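Fimbrial subunit CupB6 (Pseudomonas aeruginosa, PDB 5CYL) forms the adhesive tip of a chaperone-usher pilus and probably mediates bacterial attachment during biofilm formation. Local coordinates at residues N24-G29 and A249-P254; V157-G162 and A171-N176; C209-G214 and I243-C248; V219-V224 and L316-I321. All blocks are in the same frame, centred on the assembly; numbering follows the deposited sequence.

Contact 1. Residues N24-G29 and A249-P254; sequences NELTSG and AALAKP
L26 and L251 supply the apolar part of this contact, their side chains crossing at about a right angle. The closest branches are L26 CD2 and L251 CD2, 3.4 Å apart, and L26 CG lies 3.7 Å from the same L251 CD2. The other branch of L251, CD1, rests on the main chain at 4.0 Å from T27 C, so the leucine fork straddles both side chain and backbone. L26, a buried residue, also touches L136 and I205, an apolar setting that suits a leucine.

The two segments are loops, one following strand 6-22 and the other following strand 239-245, and they meet where the N-terminal region adjoins the pilin domain of this tip adhesin.

No hydrogen bond crosses here; van der Waals contact carries the join. A250 points its CB at the other loop, 3.4 Å from L26 O and 3.7 Å from E25 OE2; the single methyl of alanine lets the turn lie against the L26 carbonyl and the E25 carboxylate. Within the second loop, A249 to A252 form a type I turn closed by A252 N to A249 O, and R307 bonds to A252 O. T27 OG1 makes a weak bond of 2.9 Å to L26 O.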
# COMPACT_ATOMS: atom_id res chain seq x y z
N ASN A 24 7.35 9.52 6.96
CA ASN A 24 8.01 8.23 7.22
C ASN A 24 7.79 7.28 6.06
O ASN A 24 6.80 7.38 5.35
CB ASN A 24 7.49 7.58 8.50
CG ASN A 24 7.94 8.33 9.75
OD1 ASN A 24 9.11 8.52 9.96
ND2 ASN A 24 6.99 8.75 10.59
N GLU A 25 8.74 6.37 5.85
CA GLU A 25 8.62 5.38 4.77
C GLU A 25 7.95 4.13 5.24
O GLU A 25 8.31 3.60 6.23
CB GLU A 25 9.99 4.99 4.21
CG GLU A 25 9.92 4.43 2.80
CD GLU A 25 10.58 3.06 2.59
OE1 GLU A 25 11.81 2.94 2.72
OE2 GLU A 25 9.87 2.10 2.22
N LEU A 26 6.96 3.65 4.52
CA LEU A 26 6.31 2.40 4.89
C LEU A 26 7.29 1.23 4.70
O LEU A 26 8.00 1.17 3.70
CB LEU A 26 5.06 2.21 4.08
CG LEU A 26 4.05 1.19 4.58
CD1 LEU A 26 3.78 1.36 6.07
CD2 LEU A 26 2.76 1.32 3.78
N THR A 27 7.34 0.36 5.69
CA THR A 27 8.29 -0.75 5.73
C THR A 27 7.71 -1.84 6.57
O THR A 27 6.74 -1.60 7.25
CB THR A 27 9.58 -0.20 6.34
OG1 THR A 27 10.31 0.39 5.28
CG2 THR A 27 10.45 -1.20 7.11
N SER A 28 8.25 -3.04 6.49
CA SER A 28 7.76 -4.13 7.35
C SER A 28 8.05 -3.79 8.79
O SER A 28 7.33 -4.19 9.70
CB SER A 28 8.46 -5.41 6.99
OG SER A 28 9.14 -5.27 5.73
N GLY A 29 9.13 -3.03 8.97
CA GLY A 29 9.55 -2.47 10.26
C GLY A 29 8.78 -1.27 10.81
O GLY A 29 9.00 -0.89 11.97
N ALA A 249 9.69 -2.98 -3.91
CA ALA A 249 9.05 -2.05 -2.94
C ALA A 249 8.96 -2.70 -1.57
O ALA A 249 8.82 -3.91 -1.50
CB ALA A 249 7.65 -1.67 -3.42
N ALA A 250 9.01 -1.92 -0.49
CA ALA A 250 9.11 -2.53 0.86
C ALA A 250 8.06 -3.61 1.12
O ALA A 250 8.36 -4.62 1.73
CB ALA A 250 9.09 -1.48 1.95
N LEU A 251 6.84 -3.35 0.67
CA LEU A 251 5.67 -4.20 0.95
C LEU A 251 5.30 -5.15 -0.18
O LEU A 251 4.28 -5.81 -0.11
CB LEU A 251 4.48 -3.30 1.22
CG LEU A 251 4.06 -3.14 2.66
CD1 LEU A 251 5.23 -3.02 3.61
CD2 LEU A 251 3.16 -1.92 2.74
N ALA A 252 6.13 -5.19 -1.21
CA ALA A 252 5.96 -6.16 -2.31
C ALA A 252 6.05 -7.60 -1.75
O ALA A 252 6.92 -7.90 -0.91
CB ALA A 252 6.98 -5.92 -3.42
N LYS A 253 5.16 -8.46 -2.22
CA LYS A 253 5.16 -9.85 -1.82
C LYS A 253 4.91 -10.64 -3.06
O LYS A 253 3.77 -11.10 -3.23
CB LYS A 253 4.08 -10.13 -0.76
CG LYS A 253 4.43 -9.56 0.62
CD LYS A 253 3.93 -10.47 1.74
CE LYS A 253 2.44 -10.75 1.56
NZ LYS A 253 1.84 -11.60 2.63
N PRO A 254 5.94 -10.82 -3.96
CA PRO A 254 5.58 -11.46 -5.21
C PRO A 254 5.52 -12.97 -5.16
O PRO A 254 5.99 -13.60 -4.22
CB PRO A 254 6.70 -11.06 -6.18
CG PRO A 254 7.75 -10.40 -5.35
CD PRO A 254 7.41 -10.64 -3.92

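Contact 2. Residues V157-G162 and A171-N176; sequences VDRLKG and AVPADN
R159 leans over A171 and P173, and its side chain traces the contact from root to tip. From CB, a chi1 of -62° sets CG beside the backbone N, and bends at chi2 and chi3 then fold the chain toward the loop. CD is the first atom to touch: it lies 3.9 Å from P173 CD, methylene against proline ring. NE and CZ follow, passing A171 O, which sits 3.6 Å above the guanidinium plane, offset toward the rim. NH1 ends the chain 3.8 Å from A171 O and 4.0 Å from A171 CB. The carbonyl thus faces the cation without a hydrogen bond, and the attraction is probably electrostatic. P173 CG lies near the guanidinium plane, at its edge.

Strand 151-160 is an inner strand of a four-stranded antiparallel sheet, between strands 56-65 and 185-189, and residues 171-176 belong to the connection leading into the latter. A salt bridge from D175 to R183 ties this connection down further along.

Two residues earlier on the strand, V157 points its CB at the loop, a short branched side chain suited to a buried strand position. Its CG1 reaches the CD corner of the P173 ring at 4.1 Å, and CG2 approaches V172 CG2 at 4.2 Å.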
# COMPACT_ATOMS: atom_id res chain seq x y z
N VAL A 157 -17.09 31.23 13.75
CA VAL A 157 -18.17 31.80 14.58
C VAL A 157 -17.76 33.13 15.24
O VAL A 157 -16.72 33.19 15.94
CB VAL A 157 -18.64 30.81 15.66
CG1 VAL A 157 -19.75 31.40 16.53
CG2 VAL A 157 -19.11 29.52 15.03
N ASP A 158 -18.56 34.17 15.00
CA ASP A 158 -18.31 35.47 15.61
C ASP A 158 -18.75 35.44 17.07
O ASP A 158 -19.86 34.97 17.37
CB ASP A 158 -19.01 36.58 14.83
CG ASP A 158 -18.89 37.96 15.50
OD1 ASP A 158 -19.60 38.22 16.51
OD2 ASP A 158 -18.09 38.79 15.03
N ARG A 159 -17.89 35.94 17.95
CA ARG A 159 -18.18 36.01 19.40
C ARG A 159 -17.54 37.24 20.08
O ARG A 159 -16.58 37.80 19.55
CB ARG A 159 -17.70 34.73 20.08
CG ARG A 159 -18.40 33.47 19.58
CD ARG A 159 -19.55 33.07 20.47
NE ARG A 159 -18.90 32.57 21.68
CZ ARG A 159 -19.53 32.17 22.77
NH1 ARG A 159 -20.85 32.21 22.80
NH2 ARG A 159 -18.84 31.71 23.80
N LEU A 160 -18.07 37.65 21.23
CA LEU A 160 -17.42 38.75 22.00
C LEU A 160 -16.03 38.31 22.42
O LEU A 160 -15.87 37.16 22.79
CB LEU A 160 -18.25 39.16 23.22
CG LEU A 160 -19.65 39.77 22.98
CD1 LEU A 160 -20.29 40.16 24.31
CD2 LEU A 160 -19.66 40.94 22.01
N LYS A 161 -15.06 39.21 22.31
CA LYS A 161 -13.62 38.91 22.47
C LYS A 161 -13.35 38.27 23.83
O LYS A 161 -13.71 38.83 24.85
CB LYS A 161 -12.80 40.18 22.37
CG LYS A 161 -11.47 40.04 21.67
CD LYS A 161 -10.49 41.04 22.26
CE LYS A 161 -9.41 41.50 21.28
NZ LYS A 161 -8.11 41.86 21.92
N GLY A 162 -12.72 37.10 23.82
CA GLY A 162 -12.43 36.37 25.06
C GLY A 162 -13.59 35.65 25.77
O GLY A 162 -13.34 34.99 26.78
N ALA A 171 -19.55 27.23 21.87
CA ALA A 171 -20.99 27.55 21.92
C ALA A 171 -21.34 28.38 20.69
O ALA A 171 -20.63 29.31 20.35
CB ALA A 171 -21.35 28.28 23.17
N VAL A 172 -22.40 28.00 19.98
CA VAL A 172 -22.81 28.76 18.80
C VAL A 172 -24.10 29.47 19.19
O VAL A 172 -25.08 28.82 19.49
CB VAL A 172 -23.04 27.91 17.53
CG1 VAL A 172 -23.41 28.83 16.38
CG2 VAL A 172 -21.80 27.13 17.16
N PRO A 173 -24.09 30.82 19.19
CA PRO A 173 -25.29 31.52 19.63
C PRO A 173 -26.53 31.24 18.79
O PRO A 173 -26.43 31.08 17.57
CB PRO A 173 -24.89 32.99 19.51
CG PRO A 173 -23.43 32.99 19.74
CD PRO A 173 -22.95 31.74 19.04
N ALA A 174 -27.66 31.17 19.49
CA ALA A 174 -29.00 31.01 18.89
C ALA A 174 -29.40 32.18 17.98
O ALA A 174 -30.04 31.97 16.96
CB ALA A 174 -30.04 30.81 19.99
N ASP A 175 -28.98 33.39 18.33
CA ASP A 175 -29.32 34.64 17.62
C ASP A 175 -28.71 34.83 16.22
O ASP A 175 -27.65 34.31 15.90
CB ASP A 175 -28.94 35.84 18.48
CG ASP A 175 -27.44 36.04 18.59
OD1 ASP A 175 -26.78 36.23 17.56
OD2 ASP A 175 -26.92 36.01 19.72
N ASN A 176 -29.42 35.59 15.39
CA ASN A 176 -29.00 35.91 14.03
C ASN A 176 -28.63 37.38 13.82
O ASN A 176 -28.52 37.84 12.68
CB ASN A 176 -30.06 35.48 13.02
CG ASN A 176 -29.60 35.61 11.58
OD1 ASN A 176 -30.29 35.20 10.65
ND2 ASN A 176 -28.42 36.19 11.38

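Contact 3. Residues C209-G214 and I243-C248; sequences CKVEVG and ISLSEC
C209 and C248 are joined by a disulfide at the edge of the pilin domain, linking the chain just ahead of strand 215-225 to the turn just after strand 239-245. A bond in this place is a familiar feature of the immunoglobulin-like fold of chaperone-usher pilins. SG to SG is 2.1 Å with a chi3 of 107°.

The tight side is apolar. C209 CB lies 3.9 Å from L245 CB, and further along L245 CD2 approaches V211 CG2 at 3.5 Å, the two side chains meeting at a slant. L245 points toward the other segment, and as a forked residue it can serve two neighbours at once: its two methyls reach C209 CB and V211 CG2. F342 and F344 press on this cluster from the remainder of the domain, F342 on V211 and L245, F344 on C209 and V211.

The solvent side is held more lightly. One backbone bond runs from K210 N to S246 O (3.2 Å, 157° at the hydrogen). The exposed K210 and E247 suit this outer flank: K210 CD, a methylene, brushes E247 OE1 at 3.7 Å, yet the charged ends stay apart, K210 NZ lying 5.1 Å from E247 OE2.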
# COMPACT_ATOMS: atom_id res chain seq x y z
N CYS A 209 8.21 -5.27 -7.81
CA CYS A 209 9.64 -5.38 -7.98
C CYS A 209 9.90 -5.11 -9.45
O CYS A 209 8.98 -5.03 -10.23
CB CYS A 209 10.16 -6.78 -7.58
SG CYS A 209 9.74 -7.29 -5.90
N LYS A 210 11.16 -4.97 -9.80
CA LYS A 210 11.58 -4.74 -11.16
C LYS A 210 11.80 -6.08 -11.84
O LYS A 210 12.60 -6.93 -11.41
CB LYS A 210 12.87 -3.92 -11.15
CG LYS A 210 13.56 -3.83 -12.50
CD LYS A 210 15.08 -3.69 -12.37
CE LYS A 210 15.79 -4.43 -13.53
NZ LYS A 210 16.87 -3.65 -14.18
N VAL A 211 11.10 -6.24 -12.96
CA VAL A 211 11.19 -7.47 -13.75
C VAL A 211 11.74 -7.23 -15.15
O VAL A 211 11.15 -6.50 -15.93
CB VAL A 211 9.80 -8.14 -13.86
CG1 VAL A 211 9.87 -9.41 -14.71
CG2 VAL A 211 9.24 -8.44 -12.49
N GLU A 212 12.86 -7.87 -15.47
CA GLU A 212 13.42 -7.79 -16.81
C GLU A 212 12.80 -8.92 -17.59
O GLU A 212 13.06 -10.08 -17.31
CB GLU A 212 14.95 -7.89 -16.78
CG GLU A 212 15.50 -9.04 -15.94
CD GLU A 212 16.88 -9.54 -16.39
OE1 GLU A 212 17.76 -9.77 -15.54
OE2 GLU A 212 17.08 -9.69 -17.60
N VAL A 213 11.93 -8.60 -18.53
CA VAL A 213 11.23 -9.65 -19.27
C VAL A 213 12.15 -10.36 -20.26
O VAL A 213 13.12 -9.79 -20.76
CB VAL A 213 9.93 -9.14 -19.92
CG1 VAL A 213 9.26 -10.24 -20.73
CG2 VAL A 213 8.96 -8.63 -18.85
N GLY A 214 11.88 -11.64 -20.50
CA GLY A 214 12.72 -12.48 -21.33
C GLY A 214 14.00 -12.95 -20.66
O GLY A 214 14.85 -13.52 -21.32
N ILE A 243 16.12 -18.00 -8.36
CA ILE A 243 15.39 -17.07 -9.24
C ILE A 243 15.12 -15.86 -8.37
O ILE A 243 14.49 -15.98 -7.33
CB ILE A 243 14.09 -17.65 -9.79
CG1 ILE A 243 14.39 -18.85 -10.70
CG2 ILE A 243 13.31 -16.58 -10.56
CD1 ILE A 243 13.15 -19.48 -11.26
N SER A 244 15.63 -14.71 -8.77
CA SER A 244 15.52 -13.52 -7.95
C SER A 244 14.97 -12.25 -8.64
O SER A 244 15.05 -12.08 -9.84
CB SER A 244 16.88 -13.25 -7.33
OG SER A 244 16.81 -12.11 -6.51
N LEU A 245 14.41 -11.37 -7.83
CA LEU A 245 13.90 -10.08 -8.27
C LEU A 245 14.56 -9.02 -7.43
O LEU A 245 14.83 -9.26 -6.24
CB LEU A 245 12.38 -9.99 -8.08
CG LEU A 245 11.48 -10.77 -9.03
CD1 LEU A 245 10.06 -10.78 -8.50
CD2 LEU A 245 11.50 -10.16 -10.42
N SER A 246 14.84 -7.85 -7.99
CA SER A 246 15.47 -6.79 -7.18
C SER A 246 14.80 -5.46 -7.35
O SER A 246 13.94 -5.29 -8.22
CB SER A 246 16.96 -6.70 -7.45
OG SER A 246 17.13 -6.64 -8.86
N GLU A 247 15.16 -4.54 -6.48
CA GLU A 247 14.52 -3.22 -6.44
C GLU A 247 13.03 -3.33 -6.06
O GLU A 247 12.20 -2.59 -6.54
CB GLU A 247 14.69 -2.49 -7.78
CG GLU A 247 16.12 -2.15 -8.11
CD GLU A 247 16.26 -1.33 -9.38
OE1 GLU A 247 15.24 -0.93 -9.98
OE2 GLU A 247 17.42 -1.10 -9.79
N CYS A 248 12.74 -4.25 -5.17
CA CYS A 248 11.39 -4.49 -4.69
C CYS A 248 10.94 -3.39 -3.76
O CYS A 248 11.68 -2.95 -2.89
CB CYS A 248 11.37 -5.78 -3.88
SG CYS A 248 11.56 -7.25 -4.92

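Contact 4. Residues V219-V224 and L316-I321; sequences VKLGSV and LSAAYI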
# COMPACT_ATOMS: atom_id res chain seq x y z
N VAL A 219 20.69 -23.91 -16.32
CA VAL A 219 21.20 -24.77 -15.28
C VAL A 219 21.77 -26.00 -15.94
O VAL A 219 21.13 -26.63 -16.80
CB VAL A 219 20.09 -25.11 -14.28
CG1 VAL A 219 20.65 -25.85 -13.07
CG2 VAL A 219 19.36 -23.84 -13.84
N LYS A 220 23.00 -26.33 -15.57
CA LYS A 220 23.68 -27.48 -16.14
C LYS A 220 23.56 -28.65 -15.18
O LYS A 220 24.06 -28.62 -14.05
CB LYS A 220 25.15 -27.18 -16.44
CG LYS A 220 25.36 -26.02 -17.42
CD LYS A 220 26.54 -26.25 -18.37
CE LYS A 220 26.40 -25.39 -19.64
NZ LYS A 220 27.15 -25.88 -20.84
N LEU A 221 22.88 -29.68 -15.62
CA LEU A 221 22.67 -30.79 -14.73
C LEU A 221 23.83 -31.75 -14.88
O LEU A 221 24.04 -32.61 -14.03
CB LEU A 221 21.31 -31.44 -15.01
CG LEU A 221 20.09 -30.55 -14.73
CD1 LEU A 221 18.85 -31.26 -15.21
CD2 LEU A 221 19.96 -30.13 -13.26
N GLY A 222 24.59 -31.60 -15.95
CA GLY A 222 25.76 -32.47 -16.20
C GLY A 222 25.43 -33.83 -16.81
O GLY A 222 24.36 -34.04 -17.37
N SER A 223 26.38 -34.74 -16.76
CA SER A 223 26.18 -36.04 -17.41
C SER A 223 26.12 -37.11 -16.37
O SER A 223 26.93 -37.08 -15.43
CB SER A 223 27.29 -36.37 -18.40
OG SER A 223 27.08 -35.63 -19.57
N VAL A 224 25.18 -38.04 -16.53
CA VAL A 224 25.02 -39.15 -15.58
C VAL A 224 24.79 -40.45 -16.34
O VAL A 224 24.05 -40.50 -17.31
CB VAL A 224 23.88 -38.90 -14.56
CG1 VAL A 224 24.18 -37.72 -13.65
CG2 VAL A 224 22.60 -38.62 -15.29
N LEU A 316 16.21 -22.73 -5.29
CA LEU A 316 15.85 -23.94 -6.01
C LEU A 316 17.02 -24.89 -6.21
O LEU A 316 18.17 -24.47 -6.28
CB LEU A 316 15.24 -23.59 -7.36
CG LEU A 316 13.93 -22.81 -7.38
CD1 LEU A 316 13.66 -22.22 -8.76
CD2 LEU A 316 12.75 -23.67 -6.97
N SER A 317 16.71 -26.17 -6.31
CA SER A 317 17.69 -27.19 -6.69
C SER A 317 17.05 -28.14 -7.70
O SER A 317 15.86 -28.40 -7.64
CB SER A 317 18.20 -27.96 -5.46
OG SER A 317 17.27 -28.93 -5.06
N ALA A 318 17.84 -28.64 -8.62
CA ALA A 318 17.32 -29.50 -9.69
C ALA A 318 18.15 -30.76 -9.90
O ALA A 318 19.35 -30.77 -9.65
CB ALA A 318 17.22 -28.71 -10.98
N ALA A 319 17.49 -31.82 -10.34
CA ALA A 319 18.16 -33.09 -10.63
C ALA A 319 17.37 -33.90 -11.63
O ALA A 319 16.18 -33.63 -11.87
CB ALA A 319 18.40 -33.90 -9.37
N TYR A 320 18.05 -34.84 -12.26
CA TYR A 320 17.38 -35.85 -13.09
C TYR A 320 16.66 -36.87 -12.21
O TYR A 320 17.14 -37.25 -11.14
CB TYR A 320 18.42 -36.55 -13.95
CG TYR A 320 18.85 -35.69 -15.10
CD1 TYR A 320 17.92 -35.28 -16.07
CD2 TYR A 320 20.16 -35.28 -15.24
CE1 TYR A 320 18.28 -34.49 -17.14
CE2 TYR A 320 20.55 -34.47 -16.30
CZ TYR A 320 19.62 -34.07 -17.24
OH TYR A 320 19.99 -33.30 -18.34
N ILE A 321 15.50 -37.33 -12.66
CA ILE A 321 14.80 -38.40 -11.96
C ILE A 321 14.49 -39.51 -12.93
O ILE A 321 14.16 -39.24 -14.10
CB ILE A 321 13.51 -37.91 -11.29
CG1 ILE A 321 13.01 -38.93 -10.27
CG2 ILE A 321 12.47 -37.57 -12.35
CD1 ILE A 321 11.76 -38.52 -9.53
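L221 is the bump that fits between A318 and Y320, a tyrosine whose OH is hydrogen-bonded to A334 O. L221 CD1 sits over one face of the Y320 ring, 3.8 Å from the ring centroid and 19° off the normal, a CH-pi contact. Its CB comes down on the same side of the ring, near the CE2 corner, 3.4 Å from Y320 CE2. The other branch, CD2, dips into the shallow place above A318, 3.8 Å from A318 CB; a residue as small as alanine lets the leucine come down close to the strand. With chi1 at -65°, CG lies beside the backbone N and the fork spreads over both neighbours.

These strands face each other across the core of the immunoglobulin-like pilin sandwich, their axes 7.8 Å apart at closest and their directions 32° apart, without a backbone bond between them. Strand 215-225 is paired instead with strand 352-361.

Past L221 the strand is irregular: G222, with a positive phi, shifts the alternation, and V224 as well as L221 then points inward. V224 CG2, between the backbone N and the carbonyl carbon, approaches Y320 CD2 obliquely at 4.1 Å, while G222 O lies near the ring plane at its edge.

Contact 2 lies at the far end of the elongated chain, about 84 Å from contact 4 between centres, on the opposite side of the chain's centre. Contact 1, near the middle, joins loops from the two halves, and in sequence it encloses both contact 2 and contact 3. Contacts 1 and 3 touch, with P254 packing on C209 and L245, so the loop contact between the halves lies against the disulfide end of the pilin domain. Contacts 3 and 4 also touch, I243 against L316 on the neighbouring strands 239-245 and 311-322, and their segments alternate along the chain. Strand 352-361, antiparallel to 332-343 and parallel to 215-225, is consistent with a donor strand completing this domain.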